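Local coordinates for protein putative histidinol-phosphate aminotransferase (Erwinia carotovora atroseptica, PDB 3LY1) that probably transfers amino groups with the help of pyridoxal 5'-phosphate, as a histidinol-phosphate aminotransferase-like member of the class-II aminotransferases, at residues I19-N24 and Q339-T344; N51-L56 and I71-G76; A62-E67 and I205-T210; K304-H309 and V315-A320. All blocks are in the same frame, centred on the assembly; numbering follows the deposited sequence.

Contact 1. Residues I19-N24 and Q339-T344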
# COMPACT_ATOMS: atom_id res chain seq x y z
N ILE A 19 4.81 -25.78 -11.59
CA ILE A 19 5.97 -24.88 -11.65
C ILE A 19 5.38 -23.52 -12.07
O ILE A 19 4.68 -23.43 -13.08
CB ILE A 19 7.02 -25.33 -12.69
CG1 ILE A 19 7.71 -26.62 -12.25
CG2 ILE A 19 8.05 -24.22 -12.94
CD1 ILE A 19 8.56 -27.28 -13.33
N ARG A 20 5.70 -22.48 -11.29
CA ARG A 20 5.10 -21.17 -11.46
C ARG A 20 6.14 -20.24 -12.06
O ARG A 20 7.01 -19.75 -11.36
CB ARG A 20 4.62 -20.66 -10.10
CG ARG A 20 3.37 -21.41 -9.57
CD ARG A 20 3.08 -21.17 -8.09
NE ARG A 20 2.66 -19.79 -7.80
CZ ARG A 20 2.23 -19.37 -6.61
NH1 ARG A 20 2.15 -20.23 -5.58
NH2 ARG A 20 1.87 -18.11 -6.44
N ILE A 21 6.08 -20.04 -13.38
CA ILE A 21 7.09 -19.23 -14.07
C ILE A 21 6.32 -18.24 -14.91
O ILE A 21 6.55 -18.05 -16.12
CB ILE A 21 8.13 -20.08 -14.88
CG1 ILE A 21 7.44 -21.13 -15.76
CG2 ILE A 21 9.18 -20.73 -13.91
CD1 ILE A 21 8.40 -21.99 -16.60
N ASN A 22 5.35 -17.64 -14.23
CA ASN A 22 4.35 -16.81 -14.87
C ASN A 22 4.39 -15.32 -14.51
O ASN A 22 3.86 -14.51 -15.27
CB ASN A 22 2.92 -17.37 -14.64
CG ASN A 22 2.60 -17.69 -13.17
OD1 ASN A 22 3.48 -17.75 -12.28
ND2 ASN A 22 1.29 -17.96 -12.92
N PHE A 23 4.98 -14.97 -13.38
CA PHE A 23 4.88 -13.59 -12.85
C PHE A 23 6.23 -12.95 -12.47
O PHE A 23 6.27 -11.99 -11.68
CB PHE A 23 3.93 -13.56 -11.64
CG PHE A 23 2.49 -13.92 -11.97
CD1 PHE A 23 1.81 -13.33 -13.06
CD2 PHE A 23 1.79 -14.83 -11.18
CE1 PHE A 23 0.47 -13.66 -13.33
CE2 PHE A 23 0.47 -15.18 -11.45
CZ PHE A 23 -0.18 -14.61 -12.53
N ASN A 24 7.33 -13.44 -13.04
CA ASN A 24 8.68 -12.94 -12.78
C ASN A 24 9.06 -12.87 -11.31
O ASN A 24 9.86 -12.01 -10.88
CB ASN A 24 8.91 -11.56 -13.43
CG ASN A 24 8.73 -11.55 -14.95
OD1 ASN A 24 8.47 -10.47 -15.58
ND2 ASN A 24 8.84 -12.72 -15.55
N GLN A 339 15.51 -27.12 -15.91
CA GLN A 339 15.88 -28.40 -16.53
C GLN A 339 14.65 -29.28 -16.85
O GLN A 339 14.53 -29.86 -17.92
CB GLN A 339 16.87 -29.20 -15.68
CG GLN A 339 17.33 -30.45 -16.40
CD GLN A 339 18.13 -30.13 -17.66
OE1 GLN A 339 19.01 -29.26 -17.63
NE2 GLN A 339 17.82 -30.81 -18.77
N TRP A 340 13.73 -29.36 -15.91
CA TRP A 340 12.52 -30.13 -16.13
C TRP A 340 11.66 -29.48 -17.23
O TRP A 340 11.10 -30.18 -18.13
CB TRP A 340 11.75 -30.24 -14.83
CG TRP A 340 10.75 -31.28 -14.85
CD1 TRP A 340 10.91 -32.60 -14.48
CD2 TRP A 340 9.40 -31.15 -15.28
NE1 TRP A 340 9.74 -33.28 -14.65
CE2 TRP A 340 8.80 -32.41 -15.14
CE3 TRP A 340 8.65 -30.09 -15.76
CZ2 TRP A 340 7.46 -32.64 -15.49
CZ3 TRP A 340 7.31 -30.31 -16.10
CH2 TRP A 340 6.73 -31.58 -15.96
N VAL A 341 11.58 -28.15 -17.19
CA VAL A 341 10.80 -27.44 -18.20
C VAL A 341 11.43 -27.61 -19.59
O VAL A 341 10.71 -27.90 -20.56
CB VAL A 341 10.58 -25.93 -17.88
CG1 VAL A 341 9.93 -25.20 -19.07
CG2 VAL A 341 9.68 -25.78 -16.65
N ALA A 342 12.74 -27.39 -19.67
CA ALA A 342 13.52 -27.55 -20.89
C ALA A 342 13.32 -28.95 -21.48
O ALA A 342 13.07 -29.10 -22.67
CB ALA A 342 15.01 -27.31 -20.64
N ASP A 343 13.41 -29.99 -20.66
CA ASP A 343 13.18 -31.30 -21.20
C ASP A 343 11.71 -31.53 -21.61
O ASP A 343 11.48 -32.25 -22.57
CB ASP A 343 13.67 -32.35 -20.25
CG ASP A 343 15.17 -32.34 -20.13
OD1 ASP A 343 15.83 -32.03 -21.16
OD2 ASP A 343 15.67 -32.61 -19.03
N THR A 344 10.74 -30.92 -20.92
CA THR A 344 9.34 -30.98 -21.34
C THR A 344 9.16 -30.32 -22.73
O THR A 344 8.44 -30.83 -23.61
CB THR A 344 8.40 -30.34 -20.28
OG1 THR A 344 8.54 -31.04 -19.04
CG2 THR A 344 6.95 -30.40 -20.70
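I19 and I21 reach out from the same side of the N-terminal segment to meet W340 and V341 on helix 335-350, a contact in the small domain of a fold-type I PLP-dependent aminotransferase, where the start of the chain packs against its last long helix. The side chain of I19 runs obliquely past both helix residues. With CG1 anti to its carbonyl carbon (chi1 -69°) and the chain extended beyond it, I19 CD1 is carried far enough to lie 3.7 Å from W340 CE3, meeting the indole obliquely, and 3.8 Å from V341 CG2. I21 comes differently: its CD1 and V341 CG2 approach tip to tip, 4.0 Å apart, so that one methyl of V341 serves both isoleucines. V315 touches I21, W340 and V341 and thereby brings strand 315-316 into the same apolar cluster, while P13 touches I19 and W340. All the contacts between the two segments are apolar. On the helix itself, T344 OG1 sits over one face of the W340 ring near its rim and also donates to W340 O at 2.8 Å; that carbonyl takes T344 N, at 2.9 Å, from the opposite face of its plane.

Contact 2. Residues N51-L56 and I71-G76. With PLP (pyridoxal-5'-phosphate), chain E.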
# COMPACT_ATOMS: atom_id res chain seq x y z
N ASN A 51 9.31 4.41 13.26
CA ASN A 51 10.74 4.66 13.26
C ASN A 51 11.54 3.78 12.28
O ASN A 51 12.54 4.22 11.70
CB ASN A 51 11.33 4.48 14.65
CG ASN A 51 12.74 4.98 14.72
OD1 ASN A 51 12.99 6.19 14.58
ND2 ASN A 51 13.68 4.07 14.86
N GLU A 52 11.08 2.55 12.09
CA GLU A 52 11.73 1.59 11.20
C GLU A 52 11.64 2.07 9.75
O GLU A 52 12.58 1.89 8.98
CB GLU A 52 11.09 0.20 11.36
CG GLU A 52 11.35 -0.48 12.75
CD GLU A 52 10.46 0.02 13.92
OE1 GLU A 52 9.48 0.75 13.71
OE2 GLU A 52 10.76 -0.33 15.09
N ILE A 53 10.50 2.67 9.40
CA ILE A 53 10.29 3.28 8.07
C ILE A 53 11.24 4.45 7.84
O ILE A 53 11.79 4.62 6.76
CB ILE A 53 8.85 3.66 7.88
CG1 ILE A 53 8.03 2.38 7.62
CG2 ILE A 53 8.66 4.75 6.74
CD1 ILE A 53 6.49 2.55 7.76
N LEU A 54 11.44 5.27 8.87
CA LEU A 54 12.45 6.33 8.81
C LEU A 54 13.84 5.75 8.57
O LEU A 54 14.56 6.22 7.69
CB LEU A 54 12.40 7.24 10.08
CG LEU A 54 11.15 8.12 10.27
CD1 LEU A 54 11.23 8.89 11.59
CD2 LEU A 54 10.99 9.13 9.14
N MSE A 55 14.21 4.69 9.29
CA MSE A 55 15.50 4.08 9.11
C MSE A 55 15.71 3.49 7.69
O MSE A 55 16.81 3.62 7.11
CB MSE A 55 15.72 2.98 10.16
CG MSE A 55 15.63 3.45 11.60
SE MSE A 55 17.00 4.72 12.14
CE MSE A 55 15.95 6.37 12.23
N LEU A 56 14.71 2.81 7.17
CA LEU A 56 14.77 2.25 5.80
C LEU A 56 14.93 3.37 4.76
O LEU A 56 15.73 3.26 3.84
CB LEU A 56 13.53 1.41 5.48
CG LEU A 56 13.46 0.70 4.12
CD1 LEU A 56 14.72 -0.16 3.88
CD2 LEU A 56 12.18 -0.11 4.00
N ILE A 71 13.91 10.20 -1.31
CA ILE A 71 13.35 8.84 -1.28
C ILE A 71 11.86 8.87 -0.90
O ILE A 71 11.48 9.51 0.08
CB ILE A 71 14.12 7.93 -0.28
CG1 ILE A 71 15.58 7.82 -0.70
CG2 ILE A 71 13.50 6.47 -0.17
CD1 ILE A 71 15.77 7.36 -2.18
N LEU A 72 11.02 8.18 -1.66
CA LEU A 72 9.64 7.88 -1.27
C LEU A 72 9.41 6.40 -1.24
O LEU A 72 9.50 5.74 -2.29
CB LEU A 72 8.60 8.49 -2.22
CG LEU A 72 7.12 8.32 -1.87
CD1 LEU A 72 6.73 9.15 -0.65
CD2 LEU A 72 6.27 8.78 -3.07
N LEU A 73 9.14 5.86 -0.05
CA LEU A 73 8.83 4.45 0.11
C LEU A 73 7.40 4.18 -0.27
O LEU A 73 6.48 4.97 0.06
CB LEU A 73 9.08 3.98 1.55
CG LEU A 73 10.48 3.57 2.00
CD1 LEU A 73 10.52 3.72 3.52
CD2 LEU A 73 10.89 2.17 1.52
N THR A 74 7.19 3.08 -0.98
CA THR A 74 5.88 2.76 -1.54
C THR A 74 5.64 1.27 -1.37
O THR A 74 6.59 0.45 -1.10
CB THR A 74 5.72 3.19 -3.06
OG1 THR A 74 6.64 2.46 -3.88
CG2 THR A 74 5.93 4.75 -3.32
N ALA A 75 4.37 0.90 -1.46
CA ALA A 75 3.99 -0.52 -1.31
C ALA A 75 4.16 -1.22 -2.64
O ALA A 75 3.23 -1.30 -3.46
CB ALA A 75 2.57 -0.68 -0.74
N GLY A 76 5.39 -1.66 -2.89
CA GLY A 76 5.87 -2.08 -4.20
C GLY A 76 6.05 -0.91 -5.14
O GLY A 76 5.55 0.17 -4.88
N1 PLP E . 7.81 -2.59 -12.87
C2 PLP E . 7.99 -3.69 -13.69
C2A PLP E . 8.77 -3.51 -14.97
C3 PLP E . 7.42 -4.90 -13.32
O3 PLP E . 7.58 -5.97 -14.14
C4 PLP E . 6.67 -4.99 -12.12
C4A PLP E . 6.15 -6.32 -11.64
O4A PLP E . 5.53 -6.98 -12.47
C5 PLP E . 6.49 -3.87 -11.31
C6 PLP E . 7.07 -2.67 -11.72
C5A PLP E . 5.68 -3.91 -10.03
O4P PLP E . 6.21 -4.79 -9.02
P PLP E . 6.01 -4.47 -7.47
O1P PLP E . 4.74 -3.73 -7.19
O2P PLP E . 7.25 -3.67 -7.15
O3P PLP E . 6.05 -5.86 -6.86
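L73 lays its two methyls against helix 50-63, one on I53 and the other on L56. Its side chain leaves the strand toward the helix with CG anti to the carbonyl carbon (chi1 -84°), and the fork at CG splits the work. L73 CD1 lies 3.9 Å from I53 CG2 and closer still, 3.6 Å, to the backbone I53 O, so this branch rests on the helix main chain as well as on a side chain. L73 CD2 goes to the other residue, 3.6 Å from L56 CD2 and 3.9 Å from L56 CG. In both pairs the side chains pass each other at a slant. I53 and L56, three residues apart on the helix, both leave the backbone to the side rather than straight at the strand; L56 nevertheless bends its end inward, with CG anti to its backbone N (chi1 -177°), and that brings CD2 onto the leucine. The three residues are buried, and the surface they share is wholly apolar apart from the carbonyl of I53.

Past the strand end, A75 is the centre of an inverse gamma turn, and T74 OG1 donates to G76 O at 2.7 Å from above the carbonyl plane. The turn leads the chain to the cofactor: G76 CA is 3.6 Å from PLP O1P.

Strand 71-74 is the outermost strand, within this chain, of the seven-stranded sheet of the large domain and pairs with strand 223-226. L72 turns to helix 229-235, whereas helix 50-63 receives L73 on the other face, with helix 246-255 touching I53 from V249.

Contact 3. Residues A62-E67 and I205-T210. With PLP (pyridoxal-5'-phosphate), chain E.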
# COMPACT_ATOMS: atom_id res chain seq x y z
N ALA A 62 21.22 6.73 1.60
CA ALA A 62 22.67 6.46 1.58
C ALA A 62 23.07 5.58 0.39
O ALA A 62 24.05 5.86 -0.28
CB ALA A 62 23.16 5.87 2.92
N HIS A 63 22.30 4.53 0.11
CA HIS A 63 22.57 3.64 -1.01
C HIS A 63 22.60 4.38 -2.33
O HIS A 63 23.40 4.07 -3.19
CB HIS A 63 21.51 2.55 -1.08
CG HIS A 63 21.76 1.55 -2.16
ND1 HIS A 63 22.74 0.58 -2.06
CD2 HIS A 63 21.18 1.38 -3.37
CE1 HIS A 63 22.74 -0.14 -3.17
NE2 HIS A 63 21.79 0.31 -3.98
N HIS A 64 21.71 5.34 -2.51
CA HIS A 64 21.61 6.08 -3.77
C HIS A 64 22.35 7.41 -3.75
O HIS A 64 22.19 8.20 -4.67
CB HIS A 64 20.14 6.30 -4.12
CG HIS A 64 19.48 5.06 -4.62
ND1 HIS A 64 19.66 4.61 -5.91
CD2 HIS A 64 18.70 4.15 -4.00
CE1 HIS A 64 18.98 3.48 -6.06
NE2 HIS A 64 18.40 3.18 -4.92
N GLN A 65 23.15 7.65 -2.70
CA GLN A 65 23.87 8.93 -2.49
C GLN A 65 23.00 10.16 -2.71
O GLN A 65 23.37 11.09 -3.45
CB GLN A 65 25.15 9.02 -3.34
CG GLN A 65 26.11 7.86 -3.15
CD GLN A 65 27.22 7.80 -4.21
OE1 GLN A 65 27.72 6.73 -4.51
NE2 GLN A 65 27.58 8.95 -4.79
N VAL A 66 21.87 10.16 -2.02
CA VAL A 66 20.94 11.29 -2.02
C VAL A 66 20.59 11.55 -0.55
O VAL A 66 21.03 10.80 0.33
CB VAL A 66 19.67 11.00 -2.83
CG1 VAL A 66 20.01 10.88 -4.34
CG2 VAL A 66 18.91 9.73 -2.30
N GLU A 67 19.85 12.61 -0.29
CA GLU A 67 19.37 12.87 1.08
C GLU A 67 17.98 12.21 1.25
O GLU A 67 17.40 11.78 0.27
CB GLU A 67 19.33 14.37 1.35
CG GLU A 67 20.69 15.08 1.21
CD GLU A 67 21.73 14.61 2.25
OE1 GLU A 67 21.38 13.94 3.25
OE2 GLU A 67 22.92 14.94 2.10
N ILE A 205 13.83 13.35 -13.62
CA ILE A 205 13.89 11.89 -13.56
C ILE A 205 13.27 11.35 -12.28
O ILE A 205 13.64 11.79 -11.19
CB ILE A 205 15.34 11.33 -13.55
CG1 ILE A 205 16.21 11.97 -14.62
CG2 ILE A 205 15.30 9.79 -13.65
CD1 ILE A 205 17.73 11.57 -14.57
N ILE A 206 12.37 10.37 -12.42
CA ILE A 206 11.89 9.49 -11.34
C ILE A 206 12.43 8.07 -11.63
O ILE A 206 12.16 7.47 -12.68
CB ILE A 206 10.29 9.51 -11.27
CG1 ILE A 206 9.77 10.93 -10.98
CG2 ILE A 206 9.73 8.48 -10.27
CD1 ILE A 206 8.23 11.19 -11.44
N LEU A 207 13.26 7.58 -10.73
CA LEU A 207 13.71 6.20 -10.73
C LEU A 207 12.82 5.41 -9.82
O LEU A 207 12.60 5.78 -8.65
CB LEU A 207 15.14 6.12 -10.23
CG LEU A 207 15.76 4.75 -9.96
CD1 LEU A 207 15.71 3.87 -11.22
CD2 LEU A 207 17.18 4.96 -9.48
N LEU A 208 12.33 4.30 -10.33
CA LEU A 208 11.51 3.39 -9.53
C LEU A 208 12.25 2.09 -9.37
O LEU A 208 12.80 1.53 -10.36
CB LEU A 208 10.18 3.14 -10.21
CG LEU A 208 9.25 4.34 -10.38
CD1 LEU A 208 8.07 3.89 -11.15
CD2 LEU A 208 8.85 5.02 -9.01
N LYS A 209 12.25 1.63 -8.12
CA LYS A 209 12.86 0.37 -7.76
C LYS A 209 11.97 -0.41 -6.80
O LYS A 209 11.01 0.13 -6.23
CB LYS A 209 14.29 0.58 -7.21
CG LYS A 209 15.33 0.86 -8.35
CD LYS A 209 16.78 0.96 -7.88
CE LYS A 209 17.31 -0.41 -7.43
NZ LYS A 209 17.61 -1.33 -8.59
N THR A 210 12.25 -1.70 -6.67
CA THR A 210 11.40 -2.61 -5.90
C THR A 210 12.27 -3.66 -5.22
O THR A 210 13.34 -3.95 -5.70
CB THR A 210 10.36 -3.31 -6.79
OG1 THR A 210 9.48 -4.10 -5.97
CG2 THR A 210 11.02 -4.16 -7.86
N1 PLP E . 7.81 -2.59 -12.87
C2 PLP E . 7.99 -3.69 -13.69
C2A PLP E . 8.77 -3.51 -14.97
C3 PLP E . 7.42 -4.90 -13.32
O3 PLP E . 7.58 -5.97 -14.14
C4 PLP E . 6.67 -4.99 -12.12
C4A PLP E . 6.15 -6.32 -11.64
O4A PLP E . 5.53 -6.98 -12.47
C5 PLP E . 6.49 -3.87 -11.31
C6 PLP E . 7.07 -2.67 -11.72
C5A PLP E . 5.68 -3.91 -10.03
O4P PLP E . 6.21 -4.79 -9.02
P PLP E . 6.01 -4.47 -7.47
O1P PLP E . 4.74 -3.73 -7.19
O2P PLP E . 7.25 -3.67 -7.15
O3P PLP E . 6.05 -5.86 -6.86
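The C-terminal end of helix 50-63 is closed by a Schellman motif, and H64, just past that end, reaches from there to strand 205-210 of the large-domain sheet. Q65, at positive phi, is the C-prime residue, with V66 N bonded to A61 O and Q65 N to A62 O. The imidazole of H64 is directed at the strand by its CE1 corner. CG anti to the carbonyl carbon (chi1 -77°) and an extended chi2 put K209 CD at the ring edge, near its plane, 3.8 Å from H64 CE1; L207 CD2 approaches the same carbon obliquely at 4.1 Å. L207 and K209, alternate residues of the strand, thus touch one ring carbon. Bends at chi3 and chi4 then turn the lysine's amino group, which in the conformer modelled here forms a salt bridge with E184. Both imidazole nitrogens of this buried ring are engaged, ND1 with S195 OG and NE2 with Y224 OH, which should fix its rotation. H63 CD2 sits over one ring face, 3.6 Å above its plane. At the strand end T210 OG1 lies anti to its backbone N and donates to PLP O2P at 2.6 Å; S212 OG is also bonded to this hydroxyl. A strand of the central sheet delivering a hydroxyl to the cofactor phosphate, just ahead of the PLP-binding lysine K213, is typical of the phosphate-binding site of fold-type I aminotransferases.

Contact 4. Residues K304-H309 and V315-A320; sequences KDYQTH and VLIGRA
Helix 303-312 and the chain that leaves strand 315-316 come closest at Q307 and I317, whose CA atoms are 6.5 Å apart. I317 points its side chain at the helix. Its CG1 stands between the backbone N and the carbonyl carbon (chi1 68°), which brings I317 CD1 against both Y306 and Q307. I317 CD1 is 3.5 Å from Y306 CD2 and almost as near to CE2 of the same ring, the two side chains crossing at about a right angle. On its other neighbour I317 CD1 meets the aliphatic part of the glutamine, 3.9 Å from Q307 CG. Beyond CG the chain of Q307 is extended, which takes its amide past the isoleucine to the backbone: Q307 NE2 donates to G318 O at 2.8 Å, with an N-H...O angle of 154°. The acceptor is used on a lone pair, in the carbonyl plane, and also lies close to the plane of the glutamine amide.

This helix-turn-strand unit belongs to the small domain, where strand 315-316 runs parallel to strand 19-20 and helix 335-350 packs M345 and F348 on Y306. A water joins the two backbones, donating to Q307 O at 2.8 Å and to V315 O, and accepting from I317 N. A second water accepts from A320 N at 2.8 Å and, weakly, from Q307 NE2. R319 leaves the backbone pointing away from the helix; its side chain comes within about 8 Å of a PLP, and its NH2 is hydrogen-bonded to a citrate, probably from the crystallisation liquor.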
# COMPACT_ATOMS: atom_id res chain seq x y z
N LYS A 304 -1.76 -19.69 -27.41
CA LYS A 304 -2.81 -20.20 -26.52
C LYS A 304 -2.76 -21.70 -26.37
O LYS A 304 -2.98 -22.23 -25.29
CB LYS A 304 -4.20 -19.77 -27.02
CG LYS A 304 -5.38 -20.25 -26.15
CD LYS A 304 -5.42 -19.46 -24.84
CE LYS A 304 -6.65 -19.78 -23.96
NZ LYS A 304 -6.68 -18.80 -22.80
N ASP A 305 -2.46 -22.40 -27.47
CA ASP A 305 -2.27 -23.87 -27.40
C ASP A 305 -1.06 -24.20 -26.50
O ASP A 305 -1.12 -25.10 -25.66
CB ASP A 305 -2.03 -24.47 -28.79
CG ASP A 305 -3.22 -24.30 -29.73
OD1 ASP A 305 -4.25 -23.75 -29.29
OD2 ASP A 305 -3.08 -24.70 -30.90
N TYR A 306 0.03 -23.48 -26.70
CA TYR A 306 1.23 -23.73 -25.93
C TYR A 306 1.00 -23.45 -24.43
O TYR A 306 1.43 -24.24 -23.56
CB TYR A 306 2.36 -22.88 -26.48
CG TYR A 306 3.69 -23.15 -25.81
CD1 TYR A 306 4.25 -24.43 -25.82
CD2 TYR A 306 4.38 -22.14 -25.14
CE1 TYR A 306 5.45 -24.68 -25.21
CE2 TYR A 306 5.62 -22.40 -24.51
CZ TYR A 306 6.15 -23.69 -24.56
OH TYR A 306 7.35 -24.02 -23.94
N GLN A 307 0.29 -22.37 -24.12
CA GLN A 307 -0.03 -22.04 -22.73
C GLN A 307 -0.87 -23.16 -22.11
O GLN A 307 -0.67 -23.53 -20.94
CB GLN A 307 -0.79 -20.71 -22.60
CG GLN A 307 0.03 -19.44 -22.91
CD GLN A 307 -0.84 -18.24 -23.04
OE1 GLN A 307 -1.94 -18.36 -23.56
NE2 GLN A 307 -0.36 -17.06 -22.58
N THR A 308 -1.82 -23.70 -22.89
CA THR A 308 -2.75 -24.72 -22.39
C THR A 308 -2.03 -26.04 -22.20
O THR A 308 -2.25 -26.73 -21.20
CB THR A 308 -3.99 -24.93 -23.33
OG1 THR A 308 -4.77 -23.73 -23.34
CG2 THR A 308 -4.88 -26.08 -22.81
N HIS A 309 -1.15 -26.41 -23.15
CA HIS A 309 -0.41 -27.66 -23.01
C HIS A 309 0.58 -27.64 -21.84
O HIS A 309 0.71 -28.62 -21.09
CB HIS A 309 0.28 -28.06 -24.32
CG HIS A 309 -0.68 -28.42 -25.42
ND1 HIS A 309 -0.61 -27.89 -26.69
CD2 HIS A 309 -1.76 -29.25 -25.43
CE1 HIS A 309 -1.60 -28.36 -27.43
NE2 HIS A 309 -2.31 -29.19 -26.69
N VAL A 315 2.88 -26.56 -15.72
CA VAL A 315 3.78 -25.40 -15.84
C VAL A 315 2.97 -24.18 -16.24
O VAL A 315 2.31 -24.19 -17.29
CB VAL A 315 4.88 -25.64 -16.89
CG1 VAL A 315 5.83 -24.47 -16.94
CG2 VAL A 315 5.65 -26.96 -16.60
N LEU A 316 3.01 -23.13 -15.42
CA LEU A 316 2.29 -21.90 -15.71
C LEU A 316 3.26 -20.86 -16.24
O LEU A 316 4.15 -20.39 -15.52
CB LEU A 316 1.58 -21.36 -14.45
CG LEU A 316 0.59 -22.30 -13.75
CD1 LEU A 316 -0.08 -21.57 -12.55
CD2 LEU A 316 -0.45 -22.82 -14.71
N ILE A 317 3.09 -20.51 -17.52
CA ILE A 317 3.95 -19.54 -18.20
C ILE A 317 3.25 -18.18 -18.32
O ILE A 317 2.08 -18.04 -17.92
CB ILE A 317 4.43 -20.07 -19.60
CG1 ILE A 317 3.28 -20.17 -20.61
CG2 ILE A 317 5.14 -21.44 -19.46
CD1 ILE A 317 3.73 -20.52 -22.06
N GLY A 318 3.92 -17.19 -18.88
CA GLY A 318 3.30 -15.89 -19.06
C GLY A 318 2.03 -15.79 -19.89
O GLY A 318 1.78 -16.59 -20.81
N ARG A 319 1.23 -14.78 -19.57
CA ARG A 319 0.09 -14.39 -20.38
C ARG A 319 0.52 -13.85 -21.75
O ARG A 319 1.70 -13.65 -21.99
CB ARG A 319 -0.72 -13.34 -19.63
CG ARG A 319 0.00 -11.98 -19.47
CD ARG A 319 -0.95 -10.99 -18.78
NE ARG A 319 -0.31 -9.72 -18.49
CZ ARG A 319 -0.12 -8.74 -19.37
NH1 ARG A 319 -0.53 -8.84 -20.63
NH2 ARG A 319 0.50 -7.63 -18.98
N ALA A 320 -0.45 -13.61 -22.64
CA ALA A 320 -0.20 -12.97 -23.95
C ALA A 320 0.21 -11.52 -23.77
O ALA A 320 -0.37 -10.82 -22.94
CB ALA A 320 -1.47 -13.04 -24.85
O HOH W 1 0.86 -22.31 -18.92
O HOH W 2 -2.85 -14.95 -22.10

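In the fold
The four contacts fall into two groups. Contacts 1 and 4, centres 11 Å apart, share the two-stranded parallel sheet: I19 O and L316 N are 2.9 Å apart, as are I21 N and L316 O, both probable hydrogen bonds. Contacts 2 and 3, centres 12 Å apart, both use helix 50-63 and the seven-stranded sheet, and touch where I71 CD1 meets V66 CG2 at 3.9 Å. Both also reach the PLP phosphate, through G76 and T210. Between contacts 1 and 3 the centres are 33 Å apart. Contact 4 lies across the chain's centre from contacts 2 and 3; the side chains of R319 and I21 are about 8 and 14 Å from a PLP.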